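Local structure of methane monooxygenase hydroxylase, MmoD (6D7K) at residues H[22-27]-H[41-46]; H[35-40]-H[47-52]. The protein probably acts as a small regulatory partner of the soluble methane monooxygenase hydroxylase, the enzyme that oxidises methane. All blocks are in the same frame, centred on the assembly; numbering follows the deposited sequence.

Interaction 1 of 2, residues H[22-27]-H[41-46]; sequences DARYEA and LRDGEF
Y25 and R42 face each other as an antiparallel non-hydrogen-bonded pair in the beta hairpin of strands 25-31 and 36-42, their side chains lying alongside and pointing the same way. R42 CG sits 3.5 Å from Y25 CE1, and farther along R42 NE donates to Y25 OH at 2.9 Å, the hydroxyl lying at the guanidinium edge, near its plane. With CG anti to the backbone N (chi1 -172°), the R42 chain runs out beside the phenol before bending at chi3. Arginine suits this place because its methylenes run along the CE1 side of the phenol while its end supplies the donor. R24 approaches roughly at right angles to Y25, one guanidinium face over R42 CG. R24 NH1 forms a salt bridge with D43 OD2 at 3.3 Å, but the oxygen is well out of the guanidinium plane, so charge alone attracts. D73 of helix 55-74 is bound by both R24 and Y25 OH and probably eases the closeness of the two arginines, while F69 makes a cation-pi contact with R42. A leucine in place of R42 would probably leave Y25 OH without its NE donor and F69 without its cation. The backbone frames this cluster: D43 N bonds R24 O at 2.8 Å, and E26 and L41 exchange two bonds. The type I' turn from R42 to E45 reverses the chain, with G44 at a positive phi where a CB would press on the preceding carbonyl. Before Y25, D22 OD1 accepts from R24 N at 3.0 Å, an Asx turn, and from Y25 N at 2.7 Å, an Asx motif.

Interaction 2 of 2, residues H[35-40]-H[47-52]; sequences MWRWEI and VQEGCS
W38 lies across G50 in the antiparallel hairpin of strands 36-42 and 45-52, its indole over the backbone at G50 and C51. From CB, a first torsion of 47° sets CG in the crowded position between the backbone N and the carbonyl carbon, which swings the ring over its neighbour. W38 CG comes 3.8 Å from G50 O. On the pyrrole side W38 CD1 approaches S52 OG at 3.6 Å, and W38 NE1 gives this hydroxyl a weak hydrogen bond at 3.2 Å, with the oxygen at the ring edge. The six-membered ring lies with one face on G50 CA, a CH-pi contact over its centre, and at the far rim W38 CZ3 meets Q48 CG at 4.3 Å. Glycine probably suits this place because a CB would point at the W38 ring, near CZ2. Backbone bonds pair W36 with S52, W38 with G50 and I40 with Q48. On the face that carries R37 and E49, R37 NH1 forms a salt bridge with E49 OE2; the two planes are only 26° apart, yet its hydrogen bond is weak. M35 CG packs on C51 CB at 4.0 Å, and both residues touch apolar side chains of another protein's chain, to which C51 N and O are hydrogen-bonded. S52 OG has a second, weak partner in S57 O, and E39 is salt-bridged to R16. A classic beta bulge sets V47 and Q48 both opposite I40: V47 N reaches I40 O at 2.9 Å, whereas Q48 N makes only a weak bond to it at 3.5 Å.

In the fold
Strand 36-42 is shared: its end pairs with strand 25-31 in interaction 1, and residues 36-40 pair with strand 45-52 in interaction 2, so the two contacts are successive hairpin pairings of one antiparallel sheet packed on helix 55-74. Their centres are 14 Å apart, yet they touch directly. R42 CB meets V47 CG2 at 3.4 Å, and A27 CB meets E39 O at 3.5 Å. Helix residues bridge them too: F69 contacts Y25, R42 and V47, while L66 contacts Y25 and I40. Both contacts also meet a chain of another protein in the assembly, interaction 2 through more residues, including polar bonds at C51.

Interaction 1 of 2, residues H[22-27]-H[41-46]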
ATOM      1  N   ASP H  22      -7.991 -19.252  24.266  1.00 39.66           N
ATOM      2  CA  ASP H  22      -8.005 -20.653  23.893  1.00 39.95           C
ATOM      3  C   ASP H  22      -6.730 -20.920  23.095  1.00 44.40           C
ATOM      4  O   ASP H  22      -5.804 -20.096  23.076  1.00 43.98           O
ATOM      5  CB  ASP H  22      -9.313 -21.011  23.170  1.00 35.62           C
ATOM      6  CG  ASP H  22      -9.469 -20.305  21.834  1.00 43.37           C
ATOM      7  OD1 ASP H  22      -8.453 -19.922  21.207  1.00 44.29           O
ATOM      8  OD2 ASP H  22     -10.628 -20.138  21.400  1.00 44.31           O
ATOM      9  N   ALA H  23      -6.658 -22.089  22.450  1.00 44.39           N
ATOM     10  CA  ALA H  23      -5.393 -22.489  21.830  1.00 49.26           C
ATOM     11  C   ALA H  23      -4.890 -21.450  20.833  1.00 52.48           C
ATOM     12  O   ALA H  23      -3.675 -21.278  20.679  1.00 50.93           O
ATOM     13  CB  ALA H  23      -5.542 -23.843  21.142  1.00 44.00           C
ATOM     14  N   ARG H  24      -5.804 -20.745  20.159  1.00 48.62           N
ATOM     15  CA  ARG H  24      -5.457 -19.863  19.061  1.00 48.80           C
ATOM     16  C   ARG H  24      -5.858 -18.411  19.260  1.00 47.36           C
ATOM     17  O   ARG H  24      -5.178 -17.536  18.726  1.00 52.40           O
ATOM     18  CB  ARG H  24      -6.083 -20.372  17.750  1.00 55.71           C
ATOM     19  CG  ARG H  24      -5.070 -21.036  16.805  1.00 69.46           C
ATOM     20  CD  ARG H  24      -5.733 -21.750  15.616  1.00 74.38           C
ATOM     21  NE  ARG H  24      -6.499 -20.850  14.756  1.00 72.92           N
ATOM     22  CZ  ARG H  24      -6.065 -20.359  13.597  1.00 75.49           C
ATOM     23  NH1 ARG H  24      -4.861 -20.675  13.146  1.00 73.85           N
ATOM     24  NH2 ARG H  24      -6.838 -19.545  12.888  1.00 75.90           N
ATOM     25  N   TYR H  25      -6.922 -18.110  20.003  1.00 48.63           N
ATOM     26  CA  TYR H  25      -7.419 -16.740  20.107  1.00 44.47           C
ATOM     27  C   TYR H  25      -7.271 -16.194  21.521  1.00 39.01           C
ATOM     28  O   TYR H  25      -7.375 -16.934  22.497  1.00 38.11           O
ATOM     29  CB  TYR H  25      -8.869 -16.663  19.657  1.00 37.80           C
ATOM     30  CG  TYR H  25      -9.031 -16.875  18.164  1.00 44.96           C
ATOM     31  CD1 TYR H  25      -8.703 -15.863  17.254  1.00 46.02           C
ATOM     32  CD2 TYR H  25      -9.508 -18.078  17.658  1.00 43.70           C
ATOM     33  CE1 TYR H  25      -8.855 -16.047  15.880  1.00 44.54           C
ATOM     34  CE2 TYR H  25      -9.666 -18.270  16.286  1.00 45.94           C
ATOM     35  CZ  TYR H  25      -9.335 -17.255  15.404  1.00 46.93           C
ATOM     36  OH  TYR H  25      -9.475 -17.452  14.047  1.00 48.44           O
ATOM     37  N   GLU H  26      -6.986 -14.897  21.620  1.00 38.65           N
ATOM     38  CA  GLU H  26      -7.064 -14.159  22.872  1.00 40.04           C
ATOM     39  C   GLU H  26      -7.838 -12.869  22.633  1.00 40.27           C
ATOM     40  O   GLU H  26      -7.788 -12.308  21.533  1.00 41.86           O
ATOM     41  CB  GLU H  26      -5.681 -13.829  23.428  1.00 33.30           C
ATOM     42  CG  GLU H  26      -4.893 -15.051  23.834  1.00 46.62           C
ATOM     43  CD  GLU H  26      -3.716 -14.721  24.739  1.00 54.12           C
ATOM     44  OE1 GLU H  26      -2.786 -14.020  24.278  1.00 58.96           O
ATOM     45  OE2 GLU H  26      -3.729 -15.165  25.918  1.00 56.36           O
ATOM     46  N   ALA H  27      -8.551 -12.388  23.658  1.00 34.41           N
ATOM     47  CA  ALA H  27      -9.215 -11.091  23.558  1.00 34.30           C
ATOM     48  C   ALA H  27      -9.080 -10.327  24.866  1.00 35.54           C
ATOM     49  O   ALA H  27      -9.279 -10.890  25.943  1.00 39.17           O
ATOM     50  CB  ALA H  27     -10.691 -11.247  23.187  1.00 31.14           C
ATOM     51  N   LEU H  41      -6.632 -11.306  19.342  1.00 37.18           N
ATOM     52  CA  LEU H  41      -5.361 -11.764  18.780  1.00 36.21           C
ATOM     53  C   LEU H  41      -5.509 -13.195  18.307  1.00 38.15           C
ATOM     54  O   LEU H  41      -6.197 -14.004  18.941  1.00 40.83           O
ATOM     55  CB  LEU H  41      -4.204 -11.678  19.772  1.00 34.01           C
ATOM     56  CG  LEU H  41      -3.758 -10.303  20.269  1.00 40.01           C
ATOM     57  CD1 LEU H  41      -4.909  -9.544  20.853  1.00 38.92           C
ATOM     58  CD2 LEU H  41      -2.665 -10.441  21.324  1.00 43.10           C
ATOM     59  N   ARG H  42      -4.890 -13.493  17.168  1.00 44.15           N
ATOM     60  CA  ARG H  42      -4.831 -14.846  16.629  1.00 42.89           C
ATOM     61  C   ARG H  42      -3.375 -15.267  16.613  1.00 42.98           C
ATOM     62  O   ARG H  42      -2.528 -14.546  16.080  1.00 43.17           O
ATOM     63  CB  ARG H  42      -5.428 -14.935  15.225  1.00 42.76           C
ATOM     64  CG  ARG H  42      -5.551 -16.362  14.743  1.00 50.55           C
ATOM     65  CD  ARG H  42      -5.769 -16.469  13.250  1.00 52.39           C
ATOM     66  NE  ARG H  42      -7.142 -16.169  12.863  1.00 54.64           N
ATOM     67  CZ  ARG H  42      -7.499 -15.073  12.198  1.00 62.87           C
ATOM     68  NH1 ARG H  42      -6.564 -14.182  11.855  1.00 62.27           N
ATOM     69  NH2 ARG H  42      -8.781 -14.865  11.871  1.00 52.74           N
ATOM     70  N   ASP H  43      -3.089 -16.421  17.211  1.00 49.71           N
ATOM     71  CA  ASP H  43      -1.726 -16.942  17.323  1.00 50.06           C
ATOM     72  C   ASP H  43      -0.764 -15.847  17.784  1.00 49.19           C
ATOM     73  O   ASP H  43       0.377 -15.755  17.336  1.00 52.29           O
ATOM     74  CB  ASP H  43      -1.259 -17.570  16.001  1.00 47.73           C
ATOM     75  CG  ASP H  43      -2.204 -18.667  15.486  1.00 57.90           C
ATOM     76  OD1 ASP H  43      -2.524 -19.612  16.248  1.00 62.60           O
ATOM     77  OD2 ASP H  43      -2.621 -18.582  14.303  1.00 57.51           O
ATOM     78  N   GLY H  44      -1.237 -14.983  18.673  1.00 47.64           N
ATOM     79  CA  GLY H  44      -0.402 -13.948  19.244  1.00 45.81           C
ATOM     80  C   GLY H  44      -0.372 -12.646  18.483  1.00 47.02           C
ATOM     81  O   GLY H  44       0.140 -11.652  19.013  1.00 49.07           O
ATOM     82  N   GLU H  45      -0.912 -12.606  17.269  1.00 48.82           N
ATOM     83  CA  GLU H  45      -0.864 -11.415  16.429  1.00 47.86           C
ATOM     84  C   GLU H  45      -2.191 -10.663  16.473  1.00 45.23           C
ATOM     85  O   GLU H  45      -3.268 -11.269  16.465  1.00 43.71           O
ATOM     86  CB  GLU H  45      -0.519 -11.786  14.982  1.00 50.85           C
ATOM     87  N   PHE H  46      -2.103  -9.333  16.521  1.00 46.60           N
ATOM     88  CA  PHE H  46      -3.291  -8.490  16.551  1.00 37.42           C
ATOM     89  C   PHE H  46      -4.107  -8.691  15.285  1.00 38.06           C
ATOM     90  O   PHE H  46      -3.570  -8.670  14.181  1.00 42.93           O
ATOM     91  CB  PHE H  46      -2.881  -7.031  16.696  1.00 33.22           C
ATOM     92  CG  PHE H  46      -3.992  -6.058  16.449  1.00 46.81           C
ATOM     93  CD1 PHE H  46      -4.848  -5.681  17.485  1.00 43.76           C
ATOM     94  CD2 PHE H  46      -4.183  -5.504  15.182  1.00 42.23           C
ATOM     95  CE1 PHE H  46      -5.882  -4.771  17.260  1.00 43.06           C
ATOM     96  CE2 PHE H  46      -5.204  -4.593  14.949  1.00 42.38           C
ATOM     97  CZ  PHE H  46      -6.063  -4.228  15.990  1.00 45.60           C
TER

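Interaction 2 of 2, residues H[35-40]-H[47-52]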
ATOM      1  N   MET H  35     -15.782   4.589  27.254  1.00 42.93           N
ATOM      2  CA  MET H  35     -16.032   3.398  26.492  1.00 38.18           C
ATOM      3  C   MET H  35     -15.128   2.282  26.908  1.00 38.43           C
ATOM      4  O   MET H  35     -14.280   2.468  27.690  1.00 41.65           O
ATOM      5  CB  MET H  35     -15.766   3.708  25.049  1.00 38.31           C
ATOM      6  CG  MET H  35     -16.665   3.052  24.054  1.00 40.80           C
ATOM      7  SD  MET H  35     -18.360   3.457  24.173  1.00 34.38           S
ATOM      8  CE  MET H  35     -18.909   2.463  22.860  1.00 28.61           C
ATOM      9  N   TRP H  36     -15.331   1.099  26.393  1.00 35.94           N
ATOM     10  CA  TRP H  36     -14.439   0.004  26.692  1.00 40.22           C
ATOM     11  C   TRP H  36     -13.810  -0.427  25.378  1.00 36.75           C
ATOM     12  O   TRP H  36     -14.479  -0.581  24.430  1.00 34.82           O
ATOM     13  CB  TRP H  36     -15.167  -1.162  27.349  1.00 37.13           C
ATOM     14  CG  TRP H  36     -15.522  -1.043  28.757  1.00 37.53           C
ATOM     15  CD1 TRP H  36     -16.475  -0.307  29.261  1.00 41.74           C
ATOM     16  CD2 TRP H  36     -14.980  -1.767  29.836  1.00 41.27           C
ATOM     17  NE1 TRP H  36     -16.569  -0.469  30.575  1.00 37.72           N
ATOM     18  CE2 TRP H  36     -15.644  -1.375  30.959  1.00 42.01           C
ATOM     19  CE3 TRP H  36     -13.969  -2.698  29.962  1.00 38.82           C
ATOM     20  CZ2 TRP H  36     -15.351  -1.875  32.181  1.00 44.03           C
ATOM     21  CZ3 TRP H  36     -13.684  -3.163  31.152  1.00 37.14           C
ATOM     22  CH2 TRP H  36     -14.367  -2.776  32.248  1.00 38.87           C
ATOM     23  N   ARG H  37     -12.509  -0.610  25.338  1.00 29.48           N
ATOM     24  CA  ARG H  37     -11.808  -0.990  24.143  1.00 29.50           C
ATOM     25  C   ARG H  37     -11.383  -2.412  24.129  1.00 33.26           C
ATOM     26  O   ARG H  37     -10.746  -2.829  24.979  1.00 34.97           O
ATOM     27  CB  ARG H  37     -10.581  -0.119  23.987  1.00 31.41           C
ATOM     28  CG  ARG H  37     -10.237   0.225  22.577  1.00 31.93           C
ATOM     29  CD  ARG H  37      -8.769   0.119  22.283  1.00 39.41           C
ATOM     30  NE  ARG H  37      -8.111   1.385  22.494  1.00 43.98           N
ATOM     31  CZ  ARG H  37      -7.566   2.137  21.552  1.00 50.41           C
ATOM     32  NH1 ARG H  37      -7.550   1.747  20.309  1.00 46.35           N
ATOM     33  NH2 ARG H  37      -7.035   3.289  21.868  1.00 41.83           N
ATOM     34  N   TRP H  38     -11.692  -3.159  23.106  1.00 33.33           N
ATOM     35  CA  TRP H  38     -11.284  -4.547  23.111  1.00 31.22           C
ATOM     36  C   TRP H  38     -10.484  -4.854  21.851  1.00 34.62           C
ATOM     37  O   TRP H  38     -10.600  -4.164  20.836  1.00 35.01           O
ATOM     38  CB  TRP H  38     -12.502  -5.479  23.232  1.00 31.07           C
ATOM     39  CG  TRP H  38     -13.683  -5.180  22.331  1.00 34.36           C
ATOM     40  CD1 TRP H  38     -14.829  -4.512  22.673  1.00 36.43           C
ATOM     41  CD2 TRP H  38     -13.858  -5.586  20.966  1.00 32.81           C
ATOM     42  NE1 TRP H  38     -15.693  -4.467  21.603  1.00 34.28           N
ATOM     43  CE2 TRP H  38     -15.116  -5.120  20.545  1.00 33.32           C
ATOM     44  CE3 TRP H  38     -13.070  -6.292  20.060  1.00 36.05           C
ATOM     45  CZ2 TRP H  38     -15.597  -5.335  19.269  1.00 31.66           C
ATOM     46  CZ3 TRP H  38     -13.556  -6.503  18.792  1.00 35.70           C
ATOM     47  CH2 TRP H  38     -14.803  -6.023  18.407  1.00 30.77           C
ATOM     48  N   GLU H  39      -9.644  -5.893  21.940  1.00 36.23           N
ATOM     49  CA  GLU H  39      -8.848  -6.387  20.820  1.00 37.91           C
ATOM     50  C   GLU H  39      -8.837  -7.908  20.832  1.00 38.81           C
ATOM     51  O   GLU H  39      -8.947  -8.541  21.888  1.00 35.88           O
ATOM     52  CB  GLU H  39      -7.414  -5.878  20.868  1.00 32.47           C
ATOM     53  CG  GLU H  39      -6.934  -5.695  22.269  1.00 39.68           C
ATOM     54  CD  GLU H  39      -5.447  -5.431  22.345  1.00 56.23           C
ATOM     55  OE1 GLU H  39      -4.928  -5.264  23.481  1.00 61.50           O
ATOM     56  OE2 GLU H  39      -4.801  -5.383  21.272  1.00 56.99           O
ATOM     57  N   ILE H  40      -8.687  -8.487  19.646  1.00 35.68           N
ATOM     58  CA  ILE H  40      -8.638  -9.929  19.464  1.00 34.82           C
ATOM     59  C   ILE H  40      -7.306 -10.280  18.817  1.00 35.60           C
ATOM     60  O   ILE H  40      -6.889  -9.620  17.855  1.00 36.32           O
ATOM     61  CB  ILE H  40      -9.809 -10.419  18.598  1.00 35.47           C
ATOM     62  CG1 ILE H  40     -11.139  -9.987  19.221  1.00 34.96           C
ATOM     63  CG2 ILE H  40      -9.722 -11.938  18.401  1.00 33.06           C
ATOM     64  CD1 ILE H  40     -12.362 -10.305  18.348  1.00 31.44           C
ATOM     65  N   VAL H  47      -5.410  -8.894  15.438  1.00 40.88           N
ATOM     66  CA  VAL H  47      -6.281  -9.186  14.312  1.00 38.78           C
ATOM     67  C   VAL H  47      -7.373  -8.134  14.139  1.00 43.23           C
ATOM     68  O   VAL H  47      -7.767  -7.824  13.009  1.00 41.42           O
ATOM     69  CB  VAL H  47      -6.897 -10.588  14.452  1.00 35.01           C
ATOM     70  CG1 VAL H  47      -7.882 -10.843  13.342  1.00 37.22           C
ATOM     71  CG2 VAL H  47      -5.802 -11.614  14.426  1.00 43.32           C
ATOM     72  N   GLN H  48      -7.873  -7.568  15.233  1.00 39.84           N
ATOM     73  CA  GLN H  48      -9.125  -6.840  15.152  1.00 34.84           C
ATOM     74  C   GLN H  48      -9.327  -6.077  16.443  1.00 38.70           C
ATOM     75  O   GLN H  48      -8.984  -6.572  17.517  1.00 38.64           O
ATOM     76  CB  GLN H  48     -10.300  -7.789  14.914  1.00 33.27           C
ATOM     77  CG  GLN H  48     -11.681  -7.114  14.970  1.00 39.57           C
ATOM     78  CD  GLN H  48     -11.914  -6.162  13.814  1.00 38.79           C
ATOM     79  OE1 GLN H  48     -11.628  -6.486  12.664  1.00 41.60           O
ATOM     80  NE2 GLN H  48     -12.415  -4.970  14.119  1.00 37.90           N
ATOM     81  N   GLU H  49      -9.909  -4.888  16.318  1.00 37.57           N
ATOM     82  CA  GLU H  49     -10.046  -3.923  17.391  1.00 36.96           C
ATOM     83  C   GLU H  49     -11.497  -3.459  17.439  1.00 38.63           C
ATOM     84  O   GLU H  49     -12.160  -3.365  16.400  1.00 38.23           O
ATOM     85  CB  GLU H  49      -9.092  -2.755  17.144  1.00 36.57           C
ATOM     86  CG  GLU H  49      -9.320  -1.584  18.022  1.00 40.69           C
ATOM     87  CD  GLU H  49      -8.581  -0.326  17.573  1.00 47.43           C
ATOM     88  OE1 GLU H  49      -7.854  -0.349  16.543  1.00 44.23           O
ATOM     89  OE2 GLU H  49      -8.738   0.697  18.279  1.00 51.38           O
ATOM     90  N   GLY H  50     -11.995  -3.170  18.644  1.00 33.27           N
ATOM     91  CA  GLY H  50     -13.401  -2.842  18.793  1.00 33.05           C
ATOM     92  C   GLY H  50     -13.683  -2.067  20.063  1.00 33.16           C
ATOM     93  O   GLY H  50     -12.779  -1.753  20.843  1.00 34.24           O
ATOM     94  N   CYS H  51     -14.962  -1.745  20.260  1.00 29.76           N
ATOM     95  CA  CYS H  51     -15.367  -1.089  21.494  1.00 30.68           C
ATOM     96  C   CYS H  51     -16.805  -1.454  21.823  1.00 31.10           C
ATOM     97  O   CYS H  51     -17.577  -1.880  20.963  1.00 34.11           O
ATOM     98  CB  CYS H  51     -15.192   0.428  21.428  1.00 28.92           C
ATOM     99  SG  CYS H  51     -16.157   1.247  20.150  1.00 28.26           S
ATOM    100  N   SER H  52     -17.133  -1.306  23.105  1.00 31.30           N
ATOM    101  CA  SER H  52     -18.431  -1.637  23.662  1.00 29.93           C
ATOM    102  C   SER H  52     -18.769  -0.610  24.732  1.00 33.32           C
ATOM    103  O   SER H  52     -17.897   0.123  25.221  1.00 29.77           O
ATOM    104  CB  SER H  52     -18.446  -3.035  24.285  1.00 28.26           C
ATOM    105  OG  SER H  52     -18.314  -4.053  23.325  1.00 32.45           O
TER